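PDB 3PP2: Rho GTPase-activating protein 27 from Homo sapiens, which probably inactivates the Rho-type GTPases CDC42 and RAC1 by promoting their GDP-bound state, and is represented here by its pleckstrin homology (PH) domain. Local coordinates for residues G12-T17 / Y101-D106; H30-W35 / F46-T51. All coordinates share one frame; numbering follows the deposited sequence.

Contact 1: G12-T17 / Y101-D106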
ATOM      1  N   GLY A  12      -0.595   9.770  11.485  1.00 16.73           N
ATOM      2  CA  GLY A  12      -0.359   8.330  11.511  1.00 16.35           C
ATOM      3  C   GLY A  12       0.902   7.939  12.245  1.00 16.19           C
ATOM      4  O   GLY A  12       1.688   8.808  12.611  1.00 18.55           O
ATOM      5  N   VAL A  13       1.089   6.656  12.516  1.00 17.21           N
ATOM      6  CA  VAL A  13       2.309   6.217  13.116  1.00 16.44           C
ATOM      7  C   VAL A  13       3.380   5.929  12.042  1.00 16.37           C
ATOM      8  O   VAL A  13       3.120   5.184  11.088  1.00 17.53           O
ATOM      9  CB  VAL A  13       2.085   5.017  14.050  1.00 17.59           C
ATOM     10  CG1 VAL A  13       3.451   4.528  14.584  1.00 20.55           C
ATOM     11  CG2 VAL A  13       1.126   5.363  15.198  1.00 20.37           C
ATOM     12  N   LEU A  14       4.561   6.509  12.202  1.00 15.37           N
ATOM     13  CA  LEU A  14       5.693   6.329  11.310  1.00 14.98           C
ATOM     14  C   LEU A  14       6.949   6.058  12.115  1.00 15.76           C
ATOM     15  O   LEU A  14       7.083   6.492  13.264  1.00 17.04           O
ATOM     16  CB  LEU A  14       5.942   7.567  10.434  1.00 15.11           C
ATOM     17  CG  LEU A  14       4.842   7.877   9.425  1.00 15.35           C
ATOM     18  CD1 LEU A  14       5.074   9.245   8.776  1.00 18.28           C
ATOM     19  CD2 LEU A  14       4.725   6.775   8.395  1.00 17.87           C
ATOM     20  N   HIS A  15       7.913   5.413  11.473  1.00 15.27           N
ATOM     21  CA  HIS A  15       9.256   5.299  12.008  1.00 16.77           C
ATOM     22  C   HIS A  15      10.067   6.505  11.551  1.00 15.48           C
ATOM     23  O   HIS A  15       9.960   6.971  10.408  1.00 16.34           O
ATOM     24  CB  HIS A  15       9.890   4.013  11.581  1.00 16.59           C
ATOM     25  CG  HIS A  15       9.195   2.828  12.117  1.00 18.00           C
ATOM     26  ND1 HIS A  15       9.666   2.116  13.184  1.00 19.72           N
ATOM     27  CD2 HIS A  15       8.077   2.197  11.692  1.00 20.89           C
ATOM     28  CE1 HIS A  15       8.849   1.103  13.417  1.00 22.09           C
ATOM     29  NE2 HIS A  15       7.860   1.144  12.538  1.00 22.25           N
ATOM     30  N   ARG A  16      10.877   7.035  12.441  1.00 16.47           N
ATOM     31  CA  ARG A  16      11.734   8.175  12.087  1.00 16.51           C
ATOM     32  C   ARG A  16      12.970   8.230  12.934  1.00 17.19           C
ATOM     33  O   ARG A  16      12.960   7.787  14.101  1.00 18.42           O
ATOM     34  CB  ARG A  16      10.945   9.489  12.188  1.00 17.05           C
ATOM     35  CG  ARG A  16      10.764  10.072  13.568  1.00 18.23           C
ATOM     36  CD  ARG A  16       9.915   9.210  14.429  1.00 19.20           C
ATOM     37  NE  ARG A  16       9.572   9.799  15.717  1.00 18.46           N
ATOM     38  CZ  ARG A  16      10.404   9.898  16.724  1.00 20.54           C
ATOM     39  NH1 ARG A  16       9.975  10.420  17.889  1.00 21.28           N
ATOM     40  NH2 ARG A  16      11.653   9.454  16.593  1.00 21.19           N
ATOM     41  N   THR A  17      14.016   8.827  12.370  1.00 16.50           N
ATOM     42  CA  THR A  17      15.202   9.178  13.123  1.00 16.75           C
ATOM     43  C   THR A  17      15.723  10.513  12.609  1.00 16.07           C
ATOM     44  O   THR A  17      15.683  10.782  11.405  1.00 17.89           O
ATOM     45  CB  THR A  17      16.323   8.107  12.964  1.00 18.01           C
ATOM     46  OG1 THR A  17      17.463   8.503  13.729  1.00 19.83           O
ATOM     47  CG2 THR A  17      16.758   7.819  11.508  1.00 19.47           C
ATOM     48  N   TYR A 101      16.176  14.301   8.657  1.00 17.47           N
ATOM     49  CA  TYR A 101      15.417  13.192   9.248  1.00 17.60           C
ATOM     50  C   TYR A 101      15.183  12.140   8.183  1.00 17.25           C
ATOM     51  O   TYR A 101      15.049  12.474   7.000  1.00 18.10           O
ATOM     52  CB  TYR A 101      14.038  13.661   9.755  1.00 18.75           C
ATOM     53  CG  TYR A 101      14.144  14.776  10.758  1.00 19.02           C
ATOM     54  CD1 TYR A 101      14.124  14.540  12.122  1.00 21.24           C
ATOM     55  CD2 TYR A 101      14.273  16.090  10.307  1.00 21.37           C
ATOM     56  CE1 TYR A 101      14.259  15.581  13.013  1.00 24.27           C
ATOM     57  CE2 TYR A 101      14.414  17.137  11.159  1.00 24.90           C
ATOM     58  CZ  TYR A 101      14.396  16.894  12.547  1.00 23.18           C
ATOM     59  OH  TYR A 101      14.547  17.954  13.428  1.00 30.32           O
ATOM     60  N   LEU A 102      15.164  10.883   8.607  1.00 16.58           N
ATOM     61  CA  LEU A 102      14.643   9.799   7.800  1.00 16.30           C
ATOM     62  C   LEU A 102      13.292   9.374   8.340  1.00 15.43           C
ATOM     63  O   LEU A 102      13.099   9.348   9.556  1.00 17.09           O
ATOM     64  CB  LEU A 102      15.604   8.616   7.768  1.00 17.43           C
ATOM     65  CG  LEU A 102      17.015   8.904   7.295  1.00 17.20           C
ATOM     66  CD1 LEU A 102      17.943   7.701   7.451  1.00 19.89           C
ATOM     67  CD2 LEU A 102      17.070   9.462   5.916  1.00 19.04           C
ATOM     68  N   ILE A 103      12.409   8.962   7.422  1.00 15.34           N
ATOM     69  CA  ILE A 103      11.021   8.604   7.713  1.00 14.82           C
ATOM     70  C   ILE A 103      10.786   7.274   7.022  1.00 14.65           C
ATOM     71  O   ILE A 103      11.183   7.102   5.862  1.00 15.61           O
ATOM     72  CB  ILE A 103      10.017   9.677   7.202  1.00 15.50           C
ATOM     73  CG1 ILE A 103      10.424  11.079   7.693  1.00 18.19           C
ATOM     74  CG2 ILE A 103       8.587   9.321   7.538  1.00 17.00           C
ATOM     75  CD1 ILE A 103       9.631  12.182   7.027  1.00 17.95           C
ATOM     76  N   GLN A 104      10.169   6.329   7.725  1.00 14.90           N
ATOM     77  CA  GLN A 104      10.052   4.966   7.170  1.00 15.48           C
ATOM     78  C   GLN A 104       8.805   4.276   7.624  1.00 14.90           C
ATOM     79  O   GLN A 104       8.282   4.533   8.714  1.00 15.03           O
ATOM     80  CB  GLN A 104      11.285   4.181   7.635  1.00 16.79           C
ATOM     81  CG  GLN A 104      11.529   2.837   7.016  1.00 16.63           C
ATOM     82  CD  GLN A 104      10.894   1.691   7.768  1.00 17.69           C
ATOM     83  OE1 GLN A 104      10.678   1.750   9.007  1.00 18.06           O
ATOM     84  NE2 GLN A 104      10.638   0.596   7.040  1.00 17.79           N
ATOM     85  N   HIS A 105       8.366   3.308   6.821  1.00 14.22           N
ATOM     86  CA  HIS A 105       7.320   2.354   7.205  1.00 14.95           C
ATOM     87  C   HIS A 105       7.485   1.134   6.323  1.00 14.95           C
ATOM     88  O   HIS A 105       7.916   1.238   5.193  1.00 15.71           O
ATOM     89  CB  HIS A 105       5.913   2.944   7.077  1.00 15.06           C
ATOM     90  CG  HIS A 105       4.863   2.188   7.816  1.00 13.52           C
ATOM     91  ND1 HIS A 105       4.315   1.008   7.338  1.00 14.62           N
ATOM     92  CD2 HIS A 105       4.290   2.424   9.026  1.00 15.29           C
ATOM     93  CE1 HIS A 105       3.422   0.575   8.213  1.00 16.15           C
ATOM     94  NE2 HIS A 105       3.399   1.401   9.257  1.00 17.52           N
ATOM     95  N   ASP A 106       7.161  -0.039   6.862  1.00 16.05           N
ATOM     96  CA  ASP A 106       7.246  -1.233   6.046  1.00 17.43           C
ATOM     97  C   ASP A 106       6.292  -1.200   4.877  1.00 16.10           C
ATOM     98  O   ASP A 106       6.607  -1.848   3.865  1.00 16.86           O
ATOM     99  CB  ASP A 106       7.006  -2.471   6.897  1.00 19.54           C
ATOM    100  CG  ASP A 106       8.101  -2.725   7.896  1.00 23.59           C
ATOM    101  OD1 ASP A 106       9.198  -2.110   7.813  1.00 28.73           O
ATOM    102  OD2 ASP A 106       7.816  -3.544   8.805  1.00 33.56           O
TER
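His15 and Gln104 face each other as an antiparallel hydrogen-bonded pair, with His15 N to Gln104 O at 2.9 Å and Gln104 N to His15 O at 2.8 Å. Thr17 and Leu102 repeat the pattern. Between them lies the non-hydrogen-bonded pair Arg16 and Ile103, where Arg16 CA comes within 3.1 Å of Leu102 O in a CA-H...O contact. The first strand of the PH fold is thus joined to its last, just before helix 108-122.

The apolar contacts fall on both faces. Leu14 CD1 meets Ile103 CG2 at 3.7 Å, and Leu14 goes on to Ile110 and Trp114 of the helix; on the other face Thr17 CG2 lies alongside Leu102 CB.

The polar side chains turn to further partners. Gln104 runs beside His15, its amide plane 54° from the imidazole, and a bend at chi2 (-91°) brings OE1 to 3.5 Å from His15 CB. Its NE2 donates to Asp106 OD1 at 3.2 Å and also to Lys88 O, while OE1 accepts from Arg87.

Backbone bonds therefore set the register, and the buried Gln104 amide, engaged at both its oxygen and its nitrogen, is held against rotation.

Contact 2: H30-W35 / F46-T51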
ATOM      1  N   HIS A  30      18.891   6.739  15.367  1.00 22.58           N
ATOM      2  CA  HIS A  30      18.088   6.678  16.571  0.50 22.60           C
ATOM      3  C   HIS A  30      16.614   6.499  16.211  1.00 22.08           C
ATOM      4  O   HIS A  30      15.794   7.384  16.420  1.00 23.24           O
ATOM      5  CB  HIS A  30      18.300   7.958  17.392  0.50 22.86           C
ATOM      6  CG  HIS A  30      19.646   8.044  18.008  0.50 23.59           C
ATOM      7  ND1 HIS A  30      20.751   8.519  17.334  0.50 24.84           N
ATOM      8  CD2 HIS A  30      20.070   7.710  19.248  0.50 23.75           C
ATOM      9  CE1 HIS A  30      21.801   8.481  18.137  0.50 24.81           C
ATOM     10  NE2 HIS A  30      21.414   7.992  19.303  0.50 25.89           N
ATOM     11  N   TRP A  31      16.294   5.364  15.603  1.00 22.49           N
ATOM     12  CA  TRP A  31      14.925   5.102  15.167  1.00 22.23           C
ATOM     13  C   TRP A  31      13.945   4.860  16.296  1.00 22.14           C
ATOM     14  O   TRP A  31      14.245   4.123  17.265  1.00 24.36           O
ATOM     15  CB  TRP A  31      14.861   3.870  14.258  1.00 22.40           C
ATOM     16  CG  TRP A  31      15.522   3.950  12.931  1.00 21.19           C
ATOM     17  CD1 TRP A  31      16.726   3.389  12.577  1.00 21.82           C
ATOM     18  CD2 TRP A  31      14.965   4.489  11.722  1.00 18.41           C
ATOM     19  NE1 TRP A  31      16.969   3.588  11.240  1.00 22.96           N
ATOM     20  CE2 TRP A  31      15.909   4.263  10.689  1.00 19.85           C
ATOM     21  CE3 TRP A  31      13.790   5.190  11.422  1.00 18.62           C
ATOM     22  CZ2 TRP A  31      15.696   4.700   9.365  1.00 19.04           C
ATOM     23  CZ3 TRP A  31      13.577   5.607  10.134  1.00 17.34           C
ATOM     24  CH2 TRP A  31      14.522   5.358   9.111  1.00 18.59           C
ATOM     25  N   SER A  32      12.755   5.406  16.135  1.00 21.68           N
ATOM     26  CA  SER A  32      11.582   5.099  16.940  1.00 22.16           C
ATOM     27  C   SER A  32      10.338   5.209  16.076  1.00 19.85           C
ATOM     28  O   SER A  32      10.351   5.953  15.084  1.00 19.35           O
ATOM     29  CB  SER A  32      11.417   6.127  18.064  1.00 24.19           C
ATOM     30  OG  SER A  32      12.471   6.077  18.956  1.00 31.61           O
ATOM     31  N   ALA A  33       9.269   4.533  16.471  1.00 19.29           N
ATOM     32  CA  ALA A  33       7.961   4.768  15.889  1.00 18.42           C
ATOM     33  C   ALA A  33       7.189   5.756  16.730  1.00 19.29           C
ATOM     34  O   ALA A  33       7.155   5.639  17.956  1.00 23.60           O
ATOM     35  CB  ALA A  33       7.160   3.460  15.772  1.00 20.97           C
ATOM     36  N   SER A  34       6.587   6.733  16.111  1.00 17.80           N
ATOM     37  CA  SER A  34       5.753   7.701  16.799  1.00 17.53           C
ATOM     38  C   SER A  34       4.581   8.142  16.013  1.00 16.95           C
ATOM     39  O   SER A  34       4.600   8.096  14.773  1.00 17.85           O
ATOM     40  CB  SER A  34       6.560   8.948  17.185  1.00 18.49           C
ATOM     41  OG  SER A  34       6.824   9.791  16.090  1.00 17.79           O
ATOM     42  N   TRP A  35       3.558   8.581  16.720  1.00 17.63           N
ATOM     43  CA  TRP A  35       2.536   9.387  16.100  1.00 17.92           C
ATOM     44  C   TRP A  35       3.199  10.591  15.427  1.00 17.33           C
ATOM     45  O   TRP A  35       4.192  11.153  15.915  1.00 17.71           O
ATOM     46  CB  TRP A  35       1.542   9.858  17.162  1.00 17.95           C
ATOM     47  CG  TRP A  35       0.305  10.503  16.679  1.00 21.38           C
ATOM     48  CD1 TRP A  35      -0.113  11.763  16.930  1.00 22.82           C
ATOM     49  CD2 TRP A  35      -0.686   9.893  15.845  1.00 23.66           C
ATOM     50  NE1 TRP A  35      -1.324  11.982  16.298  1.00 24.27           N
ATOM     51  CE2 TRP A  35      -1.692  10.839  15.634  1.00 24.37           C
ATOM     52  CE3 TRP A  35      -0.819   8.624  15.275  1.00 26.02           C
ATOM     53  CZ2 TRP A  35      -2.826  10.558  14.869  1.00 26.22           C
ATOM     54  CZ3 TRP A  35      -1.955   8.347  14.482  1.00 26.20           C
ATOM     55  CH2 TRP A  35      -2.932   9.302  14.314  1.00 25.90           C
ATOM     56  N   PHE A  46       5.818  13.071  17.385  1.00 17.27           N
ATOM     57  CA  PHE A  46       5.632  13.010  18.842  1.00 18.29           C
ATOM     58  C   PHE A  46       6.642  12.091  19.473  1.00 18.23           C
ATOM     59  O   PHE A  46       7.452  11.438  18.823  1.00 19.22           O
ATOM     60  CB  PHE A  46       4.157  12.632  19.113  1.00 18.35           C
ATOM     61  CG  PHE A  46       3.210  13.755  18.806  1.00 19.74           C
ATOM     62  CD1 PHE A  46       2.733  13.982  17.521  1.00 20.06           C
ATOM     63  CD2 PHE A  46       2.858  14.646  19.784  1.00 21.21           C
ATOM     64  CE1 PHE A  46       1.919  15.031  17.263  1.00 20.72           C
ATOM     65  CE2 PHE A  46       2.053  15.722  19.500  1.00 21.91           C
ATOM     66  CZ  PHE A  46       1.587  15.912  18.260  1.00 21.89           C
ATOM     67  N   LYS A  47       6.646  12.094  20.799  1.00 20.00           N
ATOM     68  CA  LYS A  47       7.463  11.209  21.565  0.50 20.40           C
ATOM     69  C   LYS A  47       7.228   9.759  21.120  1.00 20.86           C
ATOM     70  O   LYS A  47       6.145   9.434  20.617  1.00 20.11           O
ATOM     71  CB  LYS A  47       7.102  11.395  23.054  0.50 21.44           C
ATOM     72  CG  LYS A  47       8.047  10.721  24.044  0.50 23.23           C
ATOM     73  CD  LYS A  47       7.583  10.972  25.484  0.50 23.31           C
ATOM     74  CE  LYS A  47       8.660  10.602  26.532  0.50 25.03           C
ATOM     75  NZ  LYS A  47       8.271  10.933  27.942  0.50 28.18           N
ATOM     76  N   ASP A  48       8.229   8.912  21.322  1.00 21.01           N
ATOM     77  CA  ASP A  48       8.144   7.477  21.033  0.50 21.36           C
ATOM     78  C   ASP A  48       6.826   6.891  21.517  1.00 21.56           C
ATOM     79  O   ASP A  48       6.425   7.142  22.666  1.00 21.60           O
ATOM     80  CB  ASP A  48       9.317   6.793  21.732  0.50 21.57           C
ATOM     81  CG  ASP A  48       9.486   5.309  21.374  0.50 23.04           C
ATOM     82  OD1 ASP A  48       8.612   4.678  20.726  0.50 21.28           O
ATOM     83  OD2 ASP A  48      10.568   4.797  21.730  0.50 26.90           O
ATOM     84  N   SER A  49       6.173   6.068  20.687  1.00 21.67           N
ATOM     85  CA  SER A  49       4.893   5.461  21.047  1.00 23.21           C
ATOM     86  C   SER A  49       5.054   4.246  21.958  1.00 23.79           C
ATOM     87  O   SER A  49       4.071   3.778  22.488  1.00 25.48           O
ATOM     88  CB  SER A  49       4.104   5.059  19.812  1.00 24.61           C
ATOM     89  OG  SER A  49       4.813   4.127  19.015  1.00 26.78           O
ATOM     90  N   LYS A  50       6.253   3.722  22.103  1.00 24.36           N
ATOM     91  CA  LYS A  50       6.409   2.514  22.904  1.00 27.36           C
ATOM     92  C   LYS A  50       6.842   2.842  24.274  1.00 29.38           C
ATOM     93  O   LYS A  50       7.584   3.793  24.470  1.00 31.36           O
ATOM     94  CB  LYS A  50       7.328   1.541  22.189  1.00 27.86           C
ATOM     95  CG  LYS A  50       6.628   0.907  20.964  1.00 31.92           C
ATOM     96  CD  LYS A  50       6.053  -0.441  21.233  1.00 36.45           C
ATOM     97  CE  LYS A  50       5.148  -0.895  20.076  1.00 36.58           C
ATOM     98  NZ  LYS A  50       5.837  -1.847  19.151  1.00 37.61           N
ATOM     99  N   THR A  51       6.353   2.015  25.229  1.00 30.42           N
ATOM    100  CA  THR A  51       6.699   2.080  26.696  1.00 31.24           C
ATOM    101  C   THR A  51       8.130   1.598  26.984  1.00 33.57           C
ATOM    102  O   THR A  51       8.807   2.125  27.828  1.00 34.43           O
ATOM    103  CB  THR A  51       5.767   1.205  27.540  1.00 31.42           C
ATOM    104  OG1 THR A  51       5.708  -0.116  26.984  1.00 32.68           O
ATOM    105  CG2 THR A  51       4.312   1.804  27.764  1.00 30.57           C
TER
HETATM  106  O   HOH W   1       3.892   8.441  19.527  1.00 19.98           O
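Where the hairpin of strands 32-39 and 42-46 opens into the loop that follows, Trp35 and Phe46 are joined by a single backbone bond: Phe46 N gives a nearly straight bond (167°) to Trp35 O, 2.9 Å away. The next direct backbone bond runs from Ser49 N to Ala33 O, also 2.9 Å and in the carbonyl plane. Two residues of the loop, Lys47 and Asp48, thus stand against one of the strand, Ser34, and the chain leaves the hairpin across strand 32-39. Water 1 spans the resulting step, accepting from Trp35 N and donating to Lys47 O.

In the antiparallel sheet of the PH fold strand 32-39 runs between 10-21 and 42-46; here, at the end of 42-46, side chains supplement the backbone bonds. Ser34 packs its CB against Phe46 O at 3.1 Å. With chi1 at 75°, its OG sits between the backbone N and the carbonyl carbon, from where it donates to Trp35 O from well above the carbonyl plane and accepts from Arg16 NE. An alanine here, lacking OG, would probably leave the Arg16 guanidinium freer to turn, with its NE short of this acceptor, and Trp35 O held by Phe46 N without its second donor.

The side chains of Trp35 and Phe46 run side by side, the five-membered ring of Trp35 turned 42° from the Phe46 ring, neither stacked nor edge-to-face, with CD1 of Trp35 3.7 Å from CD1 of Phe46. Beyond them the second subunit packs: its Arg58 O accepts from Trp35 NE1, and its Gln59 touches Phe46.

Contact 1 is buried and contact 2 only partly so, though both belong to one sheet. They lie on neighbouring strands, contact 1 on 10-21 and contact 2 on 32-39, with centres about 9 Å apart. Contact 1 lies near the middle of the domain and relies on regular strand pairing between distant parts of the sequence; contact 2, farther out and local in sequence, mixes irregular backbone bonds, a bridging water and the hydroxyl of Ser34. Arg16 ties them together: its backbone belongs to the first, while its guanidinium reaches Phe46 O in the second and Glu67 beyond. Thr17 OG1 and His30 N add a probable hydrogen bond. Both contacts also touch the second subunit.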